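PDB 4FC9: type III effector Xcv3220-like C-terminal domain-containing protein from Xanthomonas campestris pv. vesicatoria, which is a type III effector (XopL) secreted into the plant host, represented here by its all-helical, bilobal C-terminal domain, whose function is not established. Local coordinates for residues Arg53-Leu57 with Val78-Met84. Sequence-based numbering, arbitrary orientation.
Sequences RNPFL and VPALRDM. With EDO (1,2-ethanediol), chain E.
The ring of Phe56 lies against the N-terminal part of helix 79-88, with Leu81 laid over one of its faces: CD2 of Leu81 stands 3.8 Å from the centroid of the Phe56 ring and 11° off its normal, a CH-pi contact near the centre of the ring. The leucine chain runs roughly perpendicular to that of the phenylalanine. At the far end of the ring, CE of selenomethionine Met84 reaches CE1 of Phe56 at 3.5 Å; its chain bends at the last torsion (chi3 -62°) to bring the methyl there, while CB of Ala80 touches the ring obliquely at CD1. Val78, the N-cap residue, works with both branches. Its CG1 packs on CD2 of Leu57 at 3.8 Å and also on CB of Phe56, whereas CG2 meets CD1 of Leu57 and ND2 of Asn54.

No direct hydrogen bond joins the two segments. Instead a water donates to O of Phe56 (2.9 Å) and accepts from N of Ala80 (2.9 Å), so a backbone amide in the first helical turn is satisfied through solvent by a loop carbonyl. What presents Phe56 is a type I beta turn, Asn54 to Leu57, reinforced by an Asx turn: N of Phe56 donates to OD1 of Asn54 at 3.0 Å, from above the carbonyl plane. With CG of Asn54 opposite its own N (chi1 -172°), the amide lies beside the carbonyl carbon, on the side from which the chain runs on to that donor.

The contact illustrates how an irregular loop can join a helical core largely through one aromatic side chain, with Leu57 and a bridging water beside it. Following helix 32-49, the loop packs Phe56 onto Met44 of that helix and Ala158 of helix 152-171; Leu81 also touches Ala158, and Met84 rests on Met161, placing this buried junction where helices 32-49, 79-88 and 152-171 converge.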
ATOM      1  N   ARG A  53      10.846  13.812   2.740  1.00 23.40           N
ATOM      2  CA  ARG A  53      11.986  12.921   2.894  1.00 20.53           C
ATOM      3  C   ARG A  53      11.614  11.469   2.583  1.00 18.50           C
ATOM      4  O   ARG A  53      10.440  11.098   2.580  1.00 18.96           O
ATOM      5  CB  ARG A  53      12.579  13.054   4.303  1.00 21.55           C
ATOM      6  CG  ARG A  53      13.225  14.413   4.554  1.00 21.43           C
ATOM      7  CD  ARG A  53      13.498  14.664   6.026  1.00 25.59           C
ATOM      8  NE  ARG A  53      14.509  13.761   6.575  1.00 27.01           N
ATOM      9  CZ  ARG A  53      15.059  13.903   7.778  1.00 27.54           C
ATOM     10  NH1 ARG A  53      14.703  14.912   8.560  1.00 25.34           N
ATOM     11  NH2 ARG A  53      15.968  13.037   8.201  1.00 27.24           N
ATOM     12  N   ASN A  54      12.640  10.667   2.322  1.00 20.18           N
ATOM     13  CA  ASN A  54      12.515   9.299   1.846  1.00 19.81           C
ATOM     14  C   ASN A  54      12.762   8.310   2.991  1.00 19.38           C
ATOM     15  O   ASN A  54      13.909   8.074   3.369  1.00 19.59           O
ATOM     16  CB  ASN A  54      13.557   9.092   0.738  1.00 20.64           C
ATOM     17  CG  ASN A  54      13.415   7.766   0.012  1.00 20.74           C
ATOM     18  OD1 ASN A  54      12.720   6.855   0.461  1.00 19.15           O
ATOM     19  ND2 ASN A  54      14.097   7.651  -1.119  1.00 23.67           N
ATOM     20  N   PRO A  55      11.686   7.715   3.540  1.00 19.58           N
ATOM     21  CA  PRO A  55      11.820   6.804   4.683  1.00 22.44           C
ATOM     22  C   PRO A  55      12.422   5.451   4.318  1.00 19.83           C
ATOM     23  O   PRO A  55      12.616   4.610   5.195  1.00 23.41           O
ATOM     24  CB  PRO A  55      10.371   6.616   5.146  1.00 22.43           C
ATOM     25  CG  PRO A  55       9.563   6.814   3.918  1.00 19.82           C
ATOM     26  CD  PRO A  55      10.278   7.891   3.143  1.00 16.93           C
ATOM     27  N   PHE A  56      12.715   5.247   3.041  1.00 19.82           N
ATOM     28  CA  PHE A  56      13.210   3.961   2.575  1.00 19.23           C
ATOM     29  C   PHE A  56      14.728   3.906   2.545  1.00 20.17           C
ATOM     30  O   PHE A  56      15.310   2.850   2.313  1.00 23.60           O
ATOM     31  CB  PHE A  56      12.614   3.624   1.206  1.00 20.63           C
ATOM     32  CG  PHE A  56      11.121   3.436   1.236  1.00 20.59           C
ATOM     33  CD1 PHE A  56      10.568   2.259   1.710  1.00 21.24           C
ATOM     34  CD2 PHE A  56      10.271   4.443   0.812  1.00 19.55           C
ATOM     35  CE1 PHE A  56       9.190   2.086   1.753  1.00 23.44           C
ATOM     36  CE2 PHE A  56       8.893   4.280   0.850  1.00 21.13           C
ATOM     37  CZ  PHE A  56       8.350   3.099   1.320  1.00 21.31           C
ATOM     38  N   LEU A  57      15.364   5.044   2.793  1.00 16.49           N
ATOM     39  CA  LEU A  57      16.817   5.096   2.857  1.00 18.69           C
ATOM     40  C   LEU A  57      17.285   5.541   4.231  1.00 23.95           C
ATOM     41  O   LEU A  57      16.655   6.382   4.869  1.00 27.76           O
ATOM     42  CB  LEU A  57      17.382   6.026   1.781  1.00 18.48           C
ATOM     43  CG  LEU A  57      17.305   5.554   0.329  1.00 18.68           C
ATOM     44  CD1 LEU A  57      17.694   6.678  -0.608  1.00 18.73           C
ATOM     45  CD2 LEU A  57      18.190   4.339   0.107  1.00 19.33           C
ATOM     46  N   VAL A  78      16.875   2.685  -5.164  1.00 19.82           N
ATOM     47  CA  VAL A  78      16.583   2.432  -3.759  1.00 19.96           C
ATOM     48  C   VAL A  78      16.239   0.954  -3.594  1.00 21.94           C
ATOM     49  O   VAL A  78      15.226   0.488  -4.111  1.00 23.38           O
ATOM     50  CB  VAL A  78      15.420   3.312  -3.253  1.00 19.02           C
ATOM     51  CG1 VAL A  78      15.123   3.022  -1.797  1.00 19.73           C
ATOM     52  CG2 VAL A  78      15.747   4.781  -3.440  1.00 16.78           C
ATOM     53  N   PRO A  79      17.101   0.203  -2.896  1.00 22.81           N
ATOM     54  CA  PRO A  79      16.948  -1.244  -2.713  1.00 24.90           C
ATOM     55  C   PRO A  79      15.567  -1.675  -2.219  1.00 26.92           C
ATOM     56  O   PRO A  79      14.996  -2.603  -2.786  1.00 27.21           O
ATOM     57  CB  PRO A  79      18.010  -1.567  -1.670  1.00 23.49           C
ATOM     58  CG  PRO A  79      19.076  -0.575  -1.940  1.00 24.10           C
ATOM     59  CD  PRO A  79      18.367   0.691  -2.323  1.00 23.49           C
ATOM     60  N   ALA A  80      15.044  -1.012  -1.191  1.00 24.37           N
ATOM     61  CA  ALA A  80      13.733  -1.351  -0.652  1.00 20.21           C
ATOM     62  C   ALA A  80      12.637  -1.216  -1.706  1.00 20.43           C
ATOM     63  O   ALA A  80      11.697  -2.014  -1.740  1.00 21.56           O
ATOM     64  CB  ALA A  80      13.417  -0.483   0.560  1.00 18.46           C
ATOM     65  N   LEU A  81      12.764  -0.209  -2.566  1.00 19.90           N
ATOM     66  CA  LEU A  81      11.753   0.055  -3.584  1.00 16.85           C
ATOM     67  C   LEU A  81      11.907  -0.892  -4.760  1.00 19.62           C
ATOM     68  O   LEU A  81      10.920  -1.298  -5.370  1.00 19.82           O
ATOM     69  CB  LEU A  81      11.833   1.496  -4.067  1.00 17.48           C
ATOM     70  CG  LEU A  81      11.598   2.569  -3.009  1.00 18.83           C
ATOM     71  CD1 LEU A  81      11.720   3.933  -3.644  1.00 16.42           C
ATOM     72  CD2 LEU A  81      10.231   2.387  -2.361  1.00 20.40           C
ATOM     73  N   ARG A  82      13.145  -1.245  -5.081  1.00 21.96           N
ATOM     74  CA  ARG A  82      13.380  -2.231  -6.121  1.00 23.44           C
ATOM     75  C   ARG A  82      12.767  -3.558  -5.679  1.00 26.17           C
ATOM     76  O   ARG A  82      12.166  -4.264  -6.486  1.00 25.30           O
ATOM     77  CB  ARG A  82      14.875  -2.380  -6.435  1.00 24.91           C
ATOM     78  CG  ARG A  82      15.142  -3.147  -7.728  1.00 31.62           C
ATOM     79  CD  ARG A  82      16.618  -3.124  -8.159  1.00 39.06           C
ATOM     80  NE  ARG A  82      16.939  -2.026  -9.074  1.00 36.50           N
ATOM     81  CZ  ARG A  82      16.820  -2.083 -10.400  1.00 37.06           C
ATOM     82  NH1 ARG A  82      16.374  -3.185 -10.988  1.00 39.60           N
ATOM     83  NH2 ARG A  82      17.144  -1.033 -11.144  1.00 33.70           N
ATOM     84  N   ASP A  83      12.897  -3.872  -4.389  1.00 26.70           N
ATOM     85  CA  ASP A  83      12.326  -5.097  -3.821  1.00 24.60           C
ATOM     86  C   ASP A  83      10.809  -5.121  -3.927  1.00 24.94           C
ATOM     87  O   ASP A  83      10.224  -6.099  -4.388  1.00 27.31           O
ATOM     88  CB  ASP A  83      12.703  -5.249  -2.346  1.00 25.81           C
ATOM     89  CG  ASP A  83      14.166  -5.566  -2.145  1.00 33.13           C
ATOM     90  OD1 ASP A  83      14.847  -5.928  -3.126  1.00 33.80           O
ATOM     91  OD2 ASP A  83      14.632  -5.461  -0.992  1.00 35.19           O
HETATM   92  N   MSE A  84      10.177  -4.046  -3.476  1.00 23.72           N
HETATM   93  CA  MSE A  84       8.721  -3.989  -3.433  1.00 20.97           C
HETATM   94  C   MSE A  84       8.120  -3.924  -4.823  1.00 19.71           C
HETATM   95  O   MSE A  84       7.031  -4.431  -5.051  1.00 22.47           O
HETATM   96  CB  MSE A  84       8.250  -2.813  -2.584  1.00 21.50           C
HETATM   97  CG  MSE A  84       8.558  -2.987  -1.109  1.00 22.75           C
HETATM   98 SE   MSE A  84       7.474  -1.824   0.005  0.85 38.50          SE
HETATM   99  CE  MSE A  84       8.093  -0.133  -0.686  1.00 17.25           C
TER
HETATM  100  C1  EDO E 702      17.559  -4.351  -4.623  1.00 40.13           C
HETATM  101  O1  EDO E 702      17.478  -5.184  -3.461  1.00 41.12           O
HETATM  102  C2  EDO E 702      18.905  -3.635  -4.640  1.00 39.36           C
HETATM  103  O2  EDO E 702      18.966  -2.766  -5.777  1.00 39.15           O
HETATM  104  O   HOH W   1      16.498   0.798   0.569  1.00 23.03           O